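Long-range contacts in putative uncharacterized protein (Desulfitobacterium hafniense, PDB 4JGI), which binds methylcobalamin and probably serves as the methyl-carrying corrinoid protein of an O-demethylase system: residues A[38-42]-A[73-77]; A[95-101]-A[124-128]; A[142-148]-A[173-179]. All coordinates share one frame; numbering follows the deposited sequence.

In the fold
Interaction 1 lies in the N-terminal helical domain, while interactions 2 and 3 belong to the Rossmann-like cobalamin domain, on the other side of the chain's centre. The centre of interaction 1 is about 32 Å from that of interaction 2 and about 25 Å from that of interaction 3. Two helices meet in interaction 1 through apolar side chains alone, largely buried. Interaction 3 is buried too, but its strands are joined by regular backbone hydrogen bonds. Interaction 2, partly buried, continues from the same sheet into loops, where backbone bonds become irregular and a carboxylate takes part. Interactions 2 and 3 touch through neighbouring strands 91-96 and 143-147, and both reach the cobalamin.

Interaction 1 (A[38-42]-A[73-77]); sequences LIKAF and AMDKL
The thioether sulfur of M74 packs against three carbons of I39: CG1 lies nearest to SD at 3.6 Å, with CG2 and CD1 a little farther off. I39 has CG1 anti to the carbonyl carbon and CG2 anti to the backbone N (chi1 -70°), an arrangement that brings both branches of CB against the sulfur. In the methionine, the bends at chi2 and chi3 (-53°) turn the end back across the isoleucine, with M74 CE 3.9 Å from I39 CD1. The two side chains meet at about a right angle.

Behind this pair stands L77, whose CD1 methyl serves three partners. I39 CG1 is the closest, 3.8 Å from L77 CD1, and the two chains pass one another pointing opposite ways. L38 reaches the same methyl crosswise through CD2, and F42 CE2 approaches it obliquely. A73 CB comes to the same ring carbon, 4.0 Å from F42 CE2, also obliquely. One face of the phenyl group is already taken within its own helix, where L38 CD1 lies 3.8 Å above the ring plane, toward the rim. An alanine in place of I39 takes away CG1, CG2 and CD1, which would probably open a gap beside M74 SD and L77 CD1 and let the methionine end turn.

The helices run antiparallel, 175° between directions, and the axes of the two short segments approach to 11.3 Å, so side chains bridge the whole separation. Helices 16-29 and 4-12 add V26, I19, V23, S7 and M11 around L38 and F42, completing the helical bundle of the B12-binding N-terminal domain. With no hydrogen bond between the two segments, their cohesion rests on apolar shape matching and dispersion, to which the polarisable sulfur contributes.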
loop_
_atom_site.group_PDB
_atom_site.type_symbol
_atom_site.label_atom_id
_atom_site.label_comp_id
_atom_site.label_asym_id
_atom_site.label_seq_id
_atom_site.Cartn_x
_atom_site.Cartn_y
_atom_site.Cartn_z
ATOM N N LEU A 38 -15.866 10.785 -0.202
ATOM C CA LEU A 38 -16.174 9.477 0.287
ATOM C C LEU A 38 -14.944 8.567 0.177
ATOM O O LEU A 38 -14.611 7.838 1.112
ATOM C CB LEU A 38 -17.374 8.867 -0.426
ATOM C CG LEU A 38 -17.791 7.523 0.155
ATOM C CD1 LEU A 38 -18.155 7.579 1.616
ATOM C CD2 LEU A 38 -18.934 6.927 -0.678
ATOM N N ILE A 39 -14.264 8.663 -0.934
ATOM C CA ILE A 39 -12.993 7.924 -1.108
ATOM C C ILE A 39 -12.005 8.249 -0.027
ATOM O O ILE A 39 -11.422 7.330 0.616
ATOM C CB ILE A 39 -12.418 8.202 -2.475
ATOM C CG1 ILE A 39 -13.304 7.524 -3.532
ATOM C CG2 ILE A 39 -10.964 7.703 -2.605
ATOM C CD1 ILE A 39 -13.060 8.048 -4.925
ATOM N N LYS A 40 -11.833 9.544 0.274
ATOM C CA LYS A 40 -10.932 9.931 1.352
ATOM C C LYS A 40 -11.357 9.370 2.714
ATOM O O LYS A 40 -10.547 8.886 3.513
ATOM C CB LYS A 40 -10.810 11.465 1.440
ATOM C CG LYS A 40 -9.810 11.997 2.447
ATOM C CD LYS A 40 -8.433 12.494 1.914
ATOM C CE LYS A 40 -7.520 12.971 3.079
ATOM N NZ LYS A 40 -6.301 13.859 2.834
ATOM N N ALA A 41 -12.661 9.367 2.971
ATOM C CA ALA A 41 -13.143 8.791 4.188
ATOM C C ALA A 41 -12.869 7.278 4.291
ATOM O O ALA A 41 -12.514 6.766 5.349
ATOM C CB ALA A 41 -14.633 9.058 4.345
ATOM N N PHE A 42 -13.097 6.555 3.179
ATOM C CA PHE A 42 -12.733 5.170 3.162
ATOM C C PHE A 42 -11.251 4.903 3.370
ATOM O O PHE A 42 -10.839 3.948 4.092
ATOM C CB PHE A 42 -13.266 4.507 1.885
ATOM C CG PHE A 42 -14.752 4.346 1.810
ATOM C CD1 PHE A 42 -15.564 4.204 2.938
ATOM C CD2 PHE A 42 -15.336 4.200 0.530
ATOM C CE1 PHE A 42 -16.963 3.953 2.830
ATOM C CE2 PHE A 42 -16.703 3.928 0.414
ATOM C CZ PHE A 42 -17.505 3.850 1.555
ATOM N N ALA A 73 -15.452 -0.905 -3.639
ATOM C CA ALA A 73 -16.016 0.454 -3.527
ATOM C C ALA A 73 -15.460 1.371 -4.554
ATOM O O ALA A 73 -16.207 2.123 -5.175
ATOM C CB ALA A 73 -15.723 1.023 -2.120
ATOM N N MET A 74 -14.136 1.320 -4.764
ATOM C CA MET A 74 -13.489 2.156 -5.801
ATOM C C MET A 74 -13.987 1.882 -7.184
ATOM O O MET A 74 -14.169 2.820 -7.945
ATOM C CB MET A 74 -12.008 2.015 -5.774
ATOM C CG MET A 74 -11.461 2.511 -4.483
ATOM S SD MET A 74 -11.778 4.280 -4.189
ATOM C CE MET A 74 -11.118 4.789 -5.681
ATOM N N ASP A 75 -14.274 0.615 -7.484
ATOM C CA ASP A 75 -14.742 0.226 -8.810
ATOM C C ASP A 75 -16.125 0.825 -9.037
ATOM O O ASP A 75 -16.461 1.208 -10.167
ATOM C CB ASP A 75 -14.863 -1.321 -8.947
ATOM C CG ASP A 75 -13.534 -2.050 -8.950
ATOM O OD1 ASP A 75 -12.504 -1.443 -9.289
ATOM O OD2 ASP A 75 -13.559 -3.294 -8.652
ATOM N N LYS A 76 -16.940 0.902 -7.980
ATOM C CA LYS A 76 -18.249 1.486 -8.127
ATOM C C LYS A 76 -18.246 2.963 -8.263
ATOM O O LYS A 76 -19.104 3.504 -8.976
ATOM C CB LYS A 76 -19.130 1.150 -6.977
ATOM C CG LYS A 76 -19.586 -0.244 -7.033
ATOM C CD LYS A 76 -20.495 -0.574 -5.878
ATOM C CE LYS A 76 -20.656 -2.094 -5.717
ATOM N NZ LYS A 76 -19.351 -2.769 -5.303
ATOM N N LEU A 77 -17.306 3.615 -7.594
ATOM C CA LEU A 77 -17.239 5.057 -7.563
ATOM C C LEU A 77 -16.562 5.652 -8.759
ATOM O O LEU A 77 -16.705 6.829 -8.988
ATOM C CB LEU A 77 -16.573 5.533 -6.277
ATOM C CG LEU A 77 -17.404 5.327 -4.985
ATOM C CD1 LEU A 77 -16.520 5.441 -3.749
ATOM C CD2 LEU A 77 -18.522 6.335 -4.846
#

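Interaction 2 (A[95-101]-A[124-128])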
loop_
_atom_site.group_PDB
_atom_site.type_symbol
_atom_site.label_atom_id
_atom_site.label_comp_id
_atom_site.label_asym_id
_atom_site.label_seq_id
_atom_site.Cartn_x
_atom_site.Cartn_y
_atom_site.Cartn_z
ATOM N N ALA A 95 8.481 -5.428 -5.012
ATOM C CA ALA A 95 9.101 -6.734 -5.196
ATOM C C ALA A 95 9.380 -7.410 -3.928
ATOM O O ALA A 95 9.689 -6.764 -2.905
ATOM C CB ALA A 95 10.467 -6.499 -5.870
ATOM N N THR A 96 9.285 -8.739 -3.948
ATOM C CA THR A 96 9.898 -9.537 -2.963
ATOM C C THR A 96 11.324 -9.799 -3.487
ATOM O O THR A 96 11.489 -10.229 -4.615
ATOM C CB THR A 96 9.104 -10.822 -2.681
ATOM O OG1 THR A 96 7.847 -10.509 -2.024
ATOM C CG2 THR A 96 9.929 -11.772 -1.854
ATOM N N VAL A 97 12.312 -9.454 -2.683
ATOM C CA VAL A 97 13.683 -9.371 -3.140
ATOM C C VAL A 97 14.387 -10.721 -3.251
ATOM O O VAL A 97 13.954 -11.715 -2.753
ATOM C CB VAL A 97 14.468 -8.480 -2.165
ATOM C CG1 VAL A 97 13.943 -7.060 -2.155
ATOM C CG2 VAL A 97 14.591 -9.049 -0.767
ATOM N N GLU A 98 15.536 -10.672 -3.902
ATOM C CA GLU A 98 16.336 -11.798 -4.182
ATOM C C GLU A 98 16.631 -12.546 -2.837
ATOM O O GLU A 98 17.056 -12.010 -1.801
ATOM C CB GLU A 98 17.634 -11.372 -4.915
ATOM C CG GLU A 98 18.540 -12.581 -5.274
ATOM C CD GLU A 98 19.565 -12.297 -6.342
ATOM O OE1 GLU A 98 19.241 -12.148 -7.472
ATOM O OE2 GLU A 98 20.766 -12.237 -5.980
ATOM N N GLY A 99 16.395 -13.843 -2.916
ATOM C CA GLY A 99 16.654 -14.738 -1.795
ATOM C C GLY A 99 15.373 -15.143 -1.132
ATOM O O GLY A 99 15.407 -16.064 -0.319
ATOM N N ASP A 100 14.258 -14.471 -1.506
ATOM C CA ASP A 100 12.990 -14.674 -0.848
ATOM C C ASP A 100 11.843 -15.069 -1.749
ATOM O O ASP A 100 11.638 -14.550 -2.817
ATOM C CB ASP A 100 12.657 -13.426 -0.038
ATOM C CG ASP A 100 12.024 -13.734 1.286
ATOM O OD1 ASP A 100 10.833 -14.176 1.234
ATOM O OD2 ASP A 100 12.645 -13.584 2.375
ATOM N N LEU A 101 11.025 -16.029 -1.248
ATOM C CA LEU A 101 9.854 -16.493 -2.005
ATOM C C LEU A 101 8.520 -16.134 -1.319
ATOM O O LEU A 101 7.415 -16.573 -1.812
ATOM C CB LEU A 101 9.886 -18.012 -2.182
ATOM C CG LEU A 101 11.146 -18.476 -2.890
ATOM C CD1 LEU A 101 11.113 -19.981 -2.979
ATOM C CD2 LEU A 101 11.303 -17.948 -4.283
ATOM N N GLY A 124 7.081 -9.408 -8.661
ATOM C CA GLY A 124 6.982 -10.782 -8.174
ATOM C C GLY A 124 7.954 -11.161 -7.085
ATOM O O GLY A 124 8.272 -10.332 -6.245
ATOM N N ILE A 125 8.482 -12.378 -7.086
ATOM C CA ILE A 125 9.380 -12.895 -6.006
ATOM C C ILE A 125 10.832 -13.143 -6.454
ATOM O O ILE A 125 11.027 -13.304 -7.689
ATOM C CB ILE A 125 8.801 -14.163 -5.362
ATOM C CG1 ILE A 125 8.643 -15.294 -6.363
ATOM C CG2 ILE A 125 7.408 -13.868 -4.816
ATOM C CD1 ILE A 125 8.119 -16.563 -5.771
ATOM N N ASP A 126 11.696 -13.320 -5.505
ATOM C CA ASP A 126 13.109 -13.571 -5.720
ATOM C C ASP A 126 13.709 -12.666 -6.731
ATOM O O ASP A 126 14.478 -13.091 -7.520
ATOM C CB ASP A 126 13.283 -15.025 -6.051
ATOM C CG ASP A 126 14.779 -15.476 -5.964
ATOM O OD1 ASP A 126 15.627 -14.963 -5.178
ATOM O OD2 ASP A 126 15.092 -16.391 -6.696
ATOM N N VAL A 127 13.376 -11.399 -6.688
ATOM C CA VAL A 127 13.658 -10.483 -7.790
ATOM C C VAL A 127 15.084 -9.917 -7.659
ATOM O O VAL A 127 15.428 -9.323 -6.656
ATOM C CB VAL A 127 12.724 -9.290 -7.867
ATOM C CG1 VAL A 127 13.020 -8.404 -9.023
ATOM C CG2 VAL A 127 11.285 -9.771 -7.932
ATOM N N PRO A 128 15.927 -10.140 -8.665
ATOM C CA PRO A 128 17.306 -9.606 -8.562
ATOM C C PRO A 128 17.389 -8.076 -8.474
ATOM O O PRO A 128 16.527 -7.389 -9.022
ATOM C CB PRO A 128 17.939 -10.032 -9.891
ATOM C CG PRO A 128 17.106 -11.236 -10.327
ATOM C CD PRO A 128 15.716 -10.905 -9.898
#
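Two carboxylates, those of D126 and E98, are the flat groups here, their planes turned 59° apart. D126 OD1 is met nearly along its C-O axis by the backbone N of G99, a short bond of 2.6 Å that is almost straight (172°). E98 instead crosses P128 at about a right angle, its OE1 3.4 Å from P128 CA and also near CB. The two acidic groups stay 5.1 Å apart, E98 OE1 to D126 OD1, and their like charges would be expected to disfavour a closer approach.

D126 reaches the G99 amide because CG stands anti to the backbone N (chi1 -166°), which carries the carboxylate across to the type II turn V97-D100. G99 takes the third position of that turn with a positive phi, where a CB would jam against the preceding carbonyl. D126 is also tied by its backbone, whose N donates to D100 O at 3.0 Å. Before the turn, T96 uses both backbone groups: its N donates to G124 O, and its O accepts V127 N, also at 3.0 Å. Apolar contacts close the two ends, A95 CB on V127 CG2 and L101 CD2 on I125 CD1 (3.8 Å).

The turn borders the cobalamin, which touches G99, D100 and L101. D100 OD1 bonds to ND1 of H102, the axial ligand of cobalt, and OD2 accepts from the N atoms of V149 and L150; D100 is thus a second-shell residue positioning the histidine, as in the Asp-x-His-x-x-Gly motif of these domains. Strand 91-96 pairs on its other edge with strand 143-147, helix 151-166 packs on V97 and D100, and I132 of helix 129-139 touches A95 and V127.

Interaction 3 (A[142-148]-A[173-179]); sequences EIVGLSG and LKVIIGG
Strands 143-147 and 174-178 run parallel, the axes of the two short segments approaching to 4.7 Å and crossing at -20°, and six backbone hydrogen bonds join the segments from K174 N to E142 O (3.0 Å) through to G148 N to G178 O (3.2 Å). On one face I143 and I176 run alongside each other in the same direction, with their CG2 methyls 3.9 Å apart. I176 CG2 also rests on the bare CA of G145, where a CB would come within 3.7 Å of that methyl. The opposite face carries V144 and L146 beside V175 and I177. Here V144 CG2 meets L173 CD2 at 3.9 Å, the leucine slanting across the valine from just before strand 174-178, while L146 CB packs on I177 CG2.

At the C-terminal ends the pair opens into the cobalamin site. S147 has OG anti to its own N (chi1 -169°) and hydrogen-bonded to N3B of the cofactor's benzimidazole, consistent with a base-off form in which H102 takes the axial place on cobalt; G179 N makes a weak bond to O7R. A side chain at G179 would collide with G148 O.

Helix 151-166 makes the beta-alpha-beta crossover between these strands and packs with helix 129-139 on the V144 and L146 face, whereas helix 199-209 lies against I143, K174 and I176.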
loop_
_atom_site.group_PDB
_atom_site.type_symbol
_atom_site.label_atom_id
_atom_site.label_comp_id
_atom_site.label_asym_id
_atom_site.label_seq_id
_atom_site.Cartn_x
_atom_site.Cartn_y
_atom_site.Cartn_z
ATOM N N GLU A 142 7.544 7.013 -7.767
ATOM C CA GLU A 142 7.686 7.770 -6.507
ATOM C C GLU A 142 8.212 6.944 -5.339
ATOM O O GLU A 142 8.867 7.450 -4.415
ATOM C CB GLU A 142 6.322 8.309 -6.115
ATOM C CG GLU A 142 5.760 9.507 -6.903
ATOM C CD GLU A 142 5.377 9.345 -8.388
ATOM O OE1 GLU A 142 5.035 8.279 -8.905
ATOM O OE2 GLU A 142 5.430 10.381 -9.097
ATOM N N ILE A 143 7.844 5.663 -5.328
ATOM C CA ILE A 143 8.074 4.717 -4.218
ATOM C C ILE A 143 8.594 3.379 -4.733
ATOM O O ILE A 143 8.105 2.872 -5.776
ATOM C CB ILE A 143 6.781 4.473 -3.420
ATOM C CG1 ILE A 143 6.212 5.793 -2.906
ATOM C CG2 ILE A 143 7.030 3.483 -2.275
ATOM C CD1 ILE A 143 4.789 5.769 -2.371
ATOM N N VAL A 144 9.578 2.852 -4.032
ATOM C CA VAL A 144 10.013 1.478 -4.188
ATOM C C VAL A 144 9.683 0.734 -2.913
ATOM O O VAL A 144 10.038 1.179 -1.830
ATOM C CB VAL A 144 11.500 1.369 -4.467
ATOM C CG1 VAL A 144 11.933 -0.113 -4.581
ATOM C CG2 VAL A 144 11.821 2.064 -5.765
ATOM N N GLY A 145 8.907 -0.360 -3.033
ATOM C CA GLY A 145 8.527 -1.178 -1.877
ATOM C C GLY A 145 9.159 -2.557 -2.008
ATOM O O GLY A 145 9.058 -3.205 -3.079
ATOM N N LEU A 146 9.836 -2.958 -0.960
ATOM C CA LEU A 146 10.615 -4.155 -0.912
ATOM C C LEU A 146 10.124 -5.051 0.242
ATOM O O LEU A 146 9.987 -4.589 1.382
ATOM C CB LEU A 146 12.094 -3.906 -0.687
ATOM C CG LEU A 146 12.747 -2.945 -1.684
ATOM C CD1 LEU A 146 14.183 -2.610 -1.276
ATOM C CD2 LEU A 146 12.678 -3.410 -3.077
ATOM N N SER A 147 9.867 -6.314 -0.086
ATOM C CA SER A 147 9.448 -7.366 0.865
ATOM C C SER A 147 10.533 -8.419 1.061
ATOM O O SER A 147 11.138 -8.829 0.108
ATOM C CB SER A 147 8.109 -8.009 0.361
ATOM O OG SER A 147 7.499 -8.865 1.351
ATOM N N GLY A 148 10.648 -8.873 2.283
ATOM C CA GLY A 148 11.507 -9.989 2.560
ATOM C C GLY A 148 11.429 -10.415 3.987
ATOM O O GLY A 148 11.043 -9.640 4.875
ATOM N N LEU A 173 13.303 9.231 -4.870
ATOM C CA LEU A 173 12.198 8.327 -4.540
ATOM C C LEU A 173 12.235 8.005 -3.061
ATOM O O LEU A 173 13.193 8.278 -2.361
ATOM C CB LEU A 173 12.235 7.080 -5.385
ATOM C CG LEU A 173 13.569 6.356 -5.397
ATOM C CD1 LEU A 173 13.669 5.457 -4.168
ATOM C CD2 LEU A 173 13.634 5.467 -6.620
ATOM N N LYS A 174 11.176 7.360 -2.574
ATOM C CA LYS A 174 11.118 6.918 -1.233
ATOM C C LYS A 174 11.146 5.381 -1.269
ATOM O O LYS A 174 10.542 4.798 -2.152
ATOM C CB LYS A 174 9.789 7.379 -0.656
ATOM C CG LYS A 174 9.699 8.893 -0.496
ATOM C CD LYS A 174 10.625 9.379 0.571
ATOM C CE LYS A 174 10.502 10.911 0.724
ATOM N NZ LYS A 174 11.313 11.257 1.892
ATOM N N VAL A 175 11.778 4.780 -0.293
ATOM C CA VAL A 175 11.901 3.326 -0.135
ATOM C C VAL A 175 11.174 2.901 1.119
ATOM O O VAL A 175 11.462 3.372 2.205
ATOM C CB VAL A 175 13.328 2.840 -0.045
ATOM C CG1 VAL A 175 13.389 1.339 0.104
ATOM C CG2 VAL A 175 14.079 3.264 -1.340
ATOM N N ILE A 176 10.197 1.990 0.959
ATOM C CA ILE A 176 9.484 1.392 2.100
ATOM C C ILE A 176 9.769 -0.117 2.089
ATOM O O ILE A 176 9.725 -0.741 1.031
ATOM C CB ILE A 176 7.991 1.749 2.110
ATOM C CG1 ILE A 176 7.337 1.226 3.397
ATOM C CG2 ILE A 176 7.253 1.200 0.900
ATOM C CD1 ILE A 176 5.931 1.751 3.576
ATOM N N ILE A 177 10.028 -0.670 3.273
ATOM C CA ILE A 177 10.259 -2.094 3.406
ATOM C C ILE A 177 9.157 -2.694 4.296
ATOM O O ILE A 177 8.586 -2.050 5.177
ATOM C CB ILE A 177 11.664 -2.446 3.938
ATOM C CG1 ILE A 177 11.818 -1.910 5.391
ATOM C CG2 ILE A 177 12.685 -1.850 2.950
ATOM C CD1 ILE A 177 13.102 -2.337 6.027
ATOM N N GLY A 178 8.927 -3.980 4.022
ATOM C CA GLY A 178 8.000 -4.774 4.813
ATOM C C GLY A 178 8.403 -6.213 4.793
ATOM O O GLY A 178 9.292 -6.646 4.083
ATOM N N GLY A 179 7.745 -6.977 5.661
ATOM C CA GLY A 179 8.032 -8.414 5.791
ATOM C C GLY A 179 8.057 -8.814 7.259
ATOM O O GLY A 179 8.105 -7.991 8.179
#